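PDB 2R2A: zona occludens toxin N-terminal domain-containing protein from Neisseria meningitidis MC58, which is the N-terminal, P-loop NTPase-like domain of a membrane-anchored zonular occludens toxin (Zot) family protein and probably binds nucleotide, its precise role being uncertain. Local coordinates for residues T55-D60 / H75-W80; V43-K48 / I90-E95. All blocks are in the same frame, centred on the assembly; numbering follows the deposited sequence.

Contact 1 (T55-D60 / H75-W80); sequences TYIETD and HDMYEW
H75 meets the 55-60 segment through its imidazole, whose NE2 donates a hydrogen bond to the backbone O of T59 (2.6 Å, N-H...O angle 163°). The oxygen lies at the edge of the ring, in its plane, but the ring reaches the carbonyl from above the peptide plane, 64° out of it, and so misses the lone pairs. A chi1 of -63°, with CG anti to the carbonyl carbon, brings the end of the ring nearer the 55-60 segment and places NE2 on T59 O. M77, a selenomethionine, extends its chain toward I57, bends at chi3 and sets CE against I57 CD1 (3.7 Å). One turn on, the six-membered ring of W80 offers CH2 to I57 CG2, also at 3.7 Å, the two side chains crossing at about a right angle. The indole NE1 has its stronger partner in S73 O and a weak second one in D76 OD1, and the ring also meets that of F44. I57 thus spreads its two branches over two residues of one helical turn. In this way the short helix 77-80 packs on strand 55-58 near the edge of the parallel part of the sheet, M77 also touching V91 of strand 90-93. Chemically the contact divides into an apolar patch between helix 77-80 and I57 and one directional bond, which ties the imidazole to the backbone at T59.

Contact 2 (V43-K48 / I90-E95); sequences VFTNIK and IVIVDE
N46 and D94 join side chain to backbone just beyond the paired strands. The carboxamide of N46 is used at both ends: OD1 accepts from D94 N at 2.7 Å, in the carbonyl plane and on a lone pair, while ND2 donates to D94 O at 2.9 Å with an N-H...O angle of 169°. Two bonds to one residue fix the rotation of the amide and continue the pairing where the 43-48 backbone has turned away. T45 OG1 gives its proton to I92 O (2.7 Å) from above the carbonyl plane and accepts from I47 N, forming an ST turn. Its chi1 of -171° places the hydroxyl anti to the backbone N, where both partners can be reached.

Further back, strands 43-45 and 90-93 run parallel, their directions diverging by 18°. F44 N donates to I90 O and F44 O accepts from I92 N, each at 2.8 Å and nearly straight. I92 packs on the face it shares with V43 and T45: its CD1 meets V43 CG1, and its CG2 meets I47 CD1 (3.7 Å). I47 also lays CG1 against D94 CB, crossing that side chain at about a right angle.

An apolar strand ending in D94 and E95 is consistent with a Walker B-like strand. Helix 18-28 covers the V43 and I92 face through M22 and M26, and I47 reaches T19 of a Walker A-like pattern. F44, on the other face, touches I57. Strand 55-58 flanks 43-45 and strand 125-130 flanks 90-93, placing this parallel pair inside the sheet of a P-loop NTPase-like fold.

Strand 43-45 connects the two contacts, pairing with 90-93 in contact 2 and with 55-58, which enters contact 1. Probable backbone hydrogen bonds join T55 N to V43 O (2.7 Å) and I57 N to T45 O (2.9 Å). The segments of contact 1 fall between those of contact 2 in sequence, and the centres of the two contacts are about 10 Å apart. Contact 2 lies beside the putative nucleotide site: the side chain of D94 is about 6 Å from a bound sulfate that most likely came with the crystallisation solution. Contact 1 instead packs helix 77-80 onto the edgeward part of the same sheet.

Contact 1 (T55-D60 / H75-W80)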
loop_
_atom_site.group_PDB
_atom_site.type_symbol
_atom_site.label_atom_id
_atom_site.label_comp_id
_atom_site.label_asym_id
_atom_site.label_seq_id
_atom_site.Cartn_x
_atom_site.Cartn_y
_atom_site.Cartn_z
ATOM N N THR A 55 -9.307 -8.933 -5.081
ATOM C CA THR A 55 -10.241 -9.247 -4.017
ATOM C C THR A 55 -10.386 -8.048 -3.095
ATOM O O THR A 55 -9.378 -7.524 -2.621
ATOM C CB THR A 55 -9.734 -10.440 -3.227
ATOM O OG1 THR A 55 -9.610 -11.547 -4.127
ATOM C CG2 THR A 55 -10.674 -10.776 -2.109
ATOM N N TYR A 56 -11.631 -7.624 -2.859
ATOM C CA TYR A 56 -11.928 -6.506 -1.957
ATOM C C TYR A 56 -11.648 -6.855 -0.503
ATOM O O TYR A 56 -12.047 -7.919 -0.014
ATOM C CB TYR A 56 -13.385 -6.036 -2.089
ATOM C CG TYR A 56 -13.736 -4.855 -1.199
ATOM C CD1 TYR A 56 -14.498 -5.038 -0.037
ATOM C CD2 TYR A 56 -13.301 -3.550 -1.510
ATOM C CE1 TYR A 56 -14.823 -3.976 0.788
ATOM C CE2 TYR A 56 -13.626 -2.470 -0.672
ATOM C CZ TYR A 56 -14.385 -2.699 0.470
ATOM O OH TYR A 56 -14.716 -1.665 1.311
ATOM N N ILE A 57 -10.978 -5.933 0.193
ATOM C CA ILE A 57 -10.848 -6.011 1.650
ATOM C C ILE A 57 -11.496 -4.799 2.337
ATOM O O ILE A 57 -11.302 -3.649 1.910
ATOM C CB ILE A 57 -9.367 -6.208 2.098
ATOM C CG1 ILE A 57 -8.434 -5.121 1.531
ATOM C CG2 ILE A 57 -8.877 -7.571 1.659
ATOM C CD1 ILE A 57 -6.956 -5.227 2.040
ATOM N N GLU A 58 -12.261 -5.070 3.399
ATOM C CA GLU A 58 -12.922 -4.032 4.193
ATOM C C GLU A 58 -11.981 -3.453 5.243
ATOM O O GLU A 58 -11.463 -4.179 6.098
ATOM C CB GLU A 58 -14.179 -4.589 4.904
ATOM C CG GLU A 58 -15.017 -3.524 5.626
ATOM C CD GLU A 58 -15.264 -2.302 4.744
ATOM O OE1 GLU A 58 -15.967 -2.430 3.723
ATOM O OE2 GLU A 58 -14.708 -1.221 5.048
ATOM N N THR A 59 -11.758 -2.148 5.177
ATOM C CA THR A 59 -10.879 -1.492 6.133
ATOM C C THR A 59 -11.597 -0.744 7.263
ATOM O O THR A 59 -10.934 -0.293 8.227
ATOM C CB THR A 59 -9.894 -0.512 5.438
ATOM O OG1 THR A 59 -10.632 0.493 4.749
ATOM C CG2 THR A 59 -9.015 -1.253 4.452
ATOM N N ASP A 60 -12.920 -0.603 7.161
ATOM C CA ASP A 60 -13.680 0.092 8.212
ATOM C C ASP A 60 -14.087 -0.932 9.264
ATOM O O ASP A 60 -14.941 -1.782 9.019
ATOM C CB ASP A 60 -14.893 0.827 7.640
ATOM C CG ASP A 60 -15.644 1.673 8.697
ATOM O OD1 ASP A 60 -15.430 1.496 9.914
ATOM O OD2 ASP A 60 -16.460 2.524 8.285
ATOM N N HIS A 75 -8.836 -6.230 8.962
ATOM C CA HIS A 75 -8.504 -6.205 10.381
ATOM C C HIS A 75 -8.052 -7.532 10.957
ATOM O O HIS A 75 -7.363 -7.545 11.975
ATOM C CB HIS A 75 -9.601 -5.509 11.207
ATOM C CG HIS A 75 -9.764 -4.067 10.838
ATOM N ND1 HIS A 75 -9.009 -3.062 11.407
ATOM C CD2 HIS A 75 -10.552 -3.467 9.914
ATOM C CE1 HIS A 75 -9.340 -1.902 10.864
ATOM N NE2 HIS A 75 -10.263 -2.121 9.945
ATOM N N ASP A 76 -8.408 -8.647 10.313
ATOM C CA ASP A 76 -7.837 -9.917 10.712
ATOM C C ASP A 76 -7.000 -10.529 9.587
ATOM O O ASP A 76 -7.008 -11.735 9.407
ATOM C CB ASP A 76 -8.916 -10.892 11.198
ATOM C CG ASP A 76 -10.014 -11.127 10.177
ATOM O OD1 ASP A 76 -9.936 -10.608 9.039
ATOM O OD2 ASP A 76 -10.969 -11.853 10.519
HETATM N N MSE A 77 -6.269 -9.674 8.857
HETATM C CA MSE A 77 -5.376 -10.103 7.790
HETATM C C MSE A 77 -4.353 -11.098 8.313
HETATM O O MSE A 77 -3.963 -12.018 7.601
HETATM C CB MSE A 77 -4.643 -8.899 7.190
HETATM C CG MSE A 77 -3.943 -9.185 5.844
HETATM SE SE MSE A 77 -3.169 -7.542 5.126
HETATM C CE MSE A 77 -4.798 -6.585 4.707
ATOM N N TYR A 78 -3.927 -10.900 9.561
ATOM C CA TYR A 78 -2.977 -11.792 10.187
ATOM C C TYR A 78 -3.469 -13.257 10.156
ATOM O O TYR A 78 -2.657 -14.168 10.187
ATOM C CB TYR A 78 -2.665 -11.340 11.625
ATOM C CG TYR A 78 -3.810 -11.483 12.603
ATOM C CD1 TYR A 78 -4.767 -10.466 12.754
ATOM C CD2 TYR A 78 -3.921 -12.622 13.410
ATOM C CE1 TYR A 78 -5.821 -10.602 13.675
ATOM C CE2 TYR A 78 -4.962 -12.763 14.308
ATOM C CZ TYR A 78 -5.903 -11.759 14.438
ATOM O OH TYR A 78 -6.928 -11.928 15.335
ATOM N N GLU A 79 -4.787 -13.453 10.083
ATOM C CA GLU A 79 -5.375 -14.793 10.038
ATOM C C GLU A 79 -5.375 -15.330 8.601
ATOM O O GLU A 79 -4.597 -16.234 8.280
ATOM C CB GLU A 79 -6.793 -14.807 10.624
ATOM C CG GLU A 79 -6.878 -14.665 12.149
ATOM C CD GLU A 79 -8.275 -14.987 12.714
ATOM O OE1 GLU A 79 -8.513 -14.766 13.923
ATOM O OE2 GLU A 79 -9.139 -15.481 11.954
ATOM N N TRP A 80 -6.243 -14.783 7.750
ATOM C CA TRP A 80 -6.412 -15.277 6.385
ATOM C C TRP A 80 -5.205 -15.145 5.438
ATOM O O TRP A 80 -5.143 -15.876 4.451
ATOM C CB TRP A 80 -7.650 -14.666 5.720
ATOM C CG TRP A 80 -7.748 -13.159 5.726
ATOM C CD1 TRP A 80 -8.388 -12.396 6.656
ATOM C CD2 TRP A 80 -7.245 -12.234 4.729
ATOM N NE1 TRP A 80 -8.301 -11.065 6.326
ATOM C CE2 TRP A 80 -7.613 -10.934 5.150
ATOM C CE3 TRP A 80 -6.517 -12.379 3.533
ATOM C CZ2 TRP A 80 -7.288 -9.776 4.417
ATOM C CZ3 TRP A 80 -6.187 -11.229 2.806
ATOM C CH2 TRP A 80 -6.567 -9.940 3.259
#

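Contact 2 (V43-K48 / I90-E95)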
loop_
_atom_site.group_PDB
_atom_site.type_symbol
_atom_site.label_atom_id
_atom_site.label_comp_id
_atom_site.label_asym_id
_atom_site.label_seq_id
_atom_site.Cartn_x
_atom_site.Cartn_y
_atom_site.Cartn_z
ATOM N N VAL A 43 -4.347 -10.099 -5.904
ATOM C CA VAL A 43 -4.306 -8.726 -5.351
ATOM C C VAL A 43 -5.476 -8.500 -4.363
ATOM O O VAL A 43 -6.630 -8.755 -4.696
ATOM C CB VAL A 43 -4.332 -7.658 -6.485
ATOM C CG1 VAL A 43 -4.294 -6.205 -5.921
ATOM C CG2 VAL A 43 -3.143 -7.843 -7.453
ATOM N N PHE A 44 -5.164 -8.090 -3.139
ATOM C CA PHE A 44 -6.189 -7.698 -2.159
ATOM C C PHE A 44 -6.135 -6.192 -2.067
ATOM O O PHE A 44 -5.051 -5.625 -1.909
ATOM C CB PHE A 44 -5.892 -8.305 -0.779
ATOM C CG PHE A 44 -5.964 -9.827 -0.752
ATOM C CD1 PHE A 44 -4.814 -10.601 -0.881
ATOM C CD2 PHE A 44 -7.187 -10.458 -0.556
ATOM C CE1 PHE A 44 -4.884 -12.010 -0.844
ATOM C CE2 PHE A 44 -7.278 -11.868 -0.532
ATOM C CZ PHE A 44 -6.118 -12.633 -0.673
ATOM N N THR A 45 -7.274 -5.525 -2.181
ATOM C CA THR A 45 -7.249 -4.073 -2.045
ATOM C C THR A 45 -8.586 -3.528 -1.630
ATOM O O THR A 45 -9.592 -4.223 -1.734
ATOM C CB THR A 45 -6.708 -3.367 -3.332
ATOM O OG1 THR A 45 -6.496 -1.966 -3.093
ATOM C CG2 THR A 45 -7.638 -3.573 -4.530
ATOM N N ASN A 46 -8.582 -2.293 -1.122
ATOM C CA ASN A 46 -9.816 -1.560 -0.824
ATOM C C ASN A 46 -10.049 -0.439 -1.851
ATOM O O ASN A 46 -10.983 0.343 -1.694
ATOM C CB ASN A 46 -9.809 -0.990 0.624
ATOM C CG ASN A 46 -8.687 0.020 0.865
ATOM O OD1 ASN A 46 -7.594 -0.101 0.314
ATOM N ND2 ASN A 46 -8.960 1.032 1.706
ATOM N N ILE A 47 -9.186 -0.329 -2.875
ATOM C CA ILE A 47 -9.333 0.744 -3.862
ATOM C C ILE A 47 -10.590 0.534 -4.705
ATOM O O ILE A 47 -10.746 -0.520 -5.295
ATOM C CB ILE A 47 -8.119 0.867 -4.790
ATOM C CG1 ILE A 47 -6.892 1.419 -4.007
ATOM C CG2 ILE A 47 -8.406 1.847 -5.926
ATOM C CD1 ILE A 47 -5.625 1.212 -4.765
ATOM N N LYS A 48 -11.464 1.543 -4.762
ATOM C CA LYS A 48 -12.742 1.418 -5.482
ATOM C C LYS A 48 -12.560 1.865 -6.925
ATOM O O LYS A 48 -11.766 2.768 -7.204
ATOM C CB LYS A 48 -13.847 2.265 -4.834
ATOM C CG LYS A 48 -14.216 1.898 -3.396
ATOM C CD LYS A 48 -15.322 0.846 -3.372
ATOM C CE LYS A 48 -15.747 0.488 -1.936
ATOM N NZ LYS A 48 -16.921 -0.464 -1.917
ATOM N N ILE A 90 -0.441 -9.933 -3.143
ATOM C CA ILE A 90 -0.082 -8.518 -3.073
ATOM C C ILE A 90 -1.207 -7.764 -2.360
ATOM O O ILE A 90 -2.376 -7.923 -2.717
ATOM C CB ILE A 90 0.104 -7.974 -4.540
ATOM C CG1 ILE A 90 1.251 -8.691 -5.271
ATOM C CG2 ILE A 90 0.328 -6.409 -4.526
ATOM C CD1 ILE A 90 1.408 -8.343 -6.779
ATOM N N VAL A 91 -0.880 -6.901 -1.385
ATOM C CA VAL A 91 -1.943 -6.248 -0.634
ATOM C C VAL A 91 -1.754 -4.751 -0.855
ATOM O O VAL A 91 -0.640 -4.284 -0.707
ATOM C CB VAL A 91 -1.809 -6.569 0.874
ATOM C CG1 VAL A 91 -2.780 -5.756 1.674
ATOM C CG2 VAL A 91 -2.012 -8.105 1.164
ATOM N N ILE A 92 -2.799 -4.026 -1.258
ATOM C CA ILE A 92 -2.691 -2.563 -1.476
ATOM C C ILE A 92 -3.776 -1.913 -0.618
ATOM O O ILE A 92 -4.988 -2.174 -0.828
ATOM C CB ILE A 92 -2.920 -2.165 -2.969
ATOM C CG1 ILE A 92 -1.904 -2.917 -3.863
ATOM C CG2 ILE A 92 -2.907 -0.625 -3.152
ATOM C CD1 ILE A 92 -2.264 -2.920 -5.397
ATOM N N VAL A 93 -3.361 -1.088 0.344
ATOM C CA VAL A 93 -4.334 -0.567 1.289
ATOM C C VAL A 93 -4.334 0.941 1.100
ATOM O O VAL A 93 -3.338 1.609 1.355
ATOM C CB VAL A 93 -3.998 -0.999 2.736
ATOM C CG1 VAL A 93 -4.906 -0.310 3.727
ATOM C CG2 VAL A 93 -4.159 -2.556 2.895
ATOM N N ASP A 94 -5.432 1.470 0.600
ATOM C CA ASP A 94 -5.582 2.919 0.484
ATOM C C ASP A 94 -6.045 3.483 1.854
ATOM O O ASP A 94 -6.840 2.839 2.593
ATOM C CB ASP A 94 -6.580 3.244 -0.634
ATOM C CG ASP A 94 -6.629 4.727 -0.952
ATOM O OD1 ASP A 94 -5.575 5.379 -0.847
ATOM O OD2 ASP A 94 -7.707 5.239 -1.305
ATOM N N GLU A 95 -5.562 4.672 2.187
ATOM C CA GLU A 95 -5.855 5.324 3.491
ATOM C C GLU A 95 -5.563 4.325 4.615
ATOM O O GLU A 95 -6.422 3.998 5.426
ATOM C CB GLU A 95 -7.301 5.874 3.551
ATOM C CG GLU A 95 -7.542 7.137 2.631
ATOM C CD GLU A 95 -6.607 8.375 2.926
ATOM O OE1 GLU A 95 -6.740 9.049 3.955
ATOM O OE2 GLU A 95 -5.716 8.675 2.101
#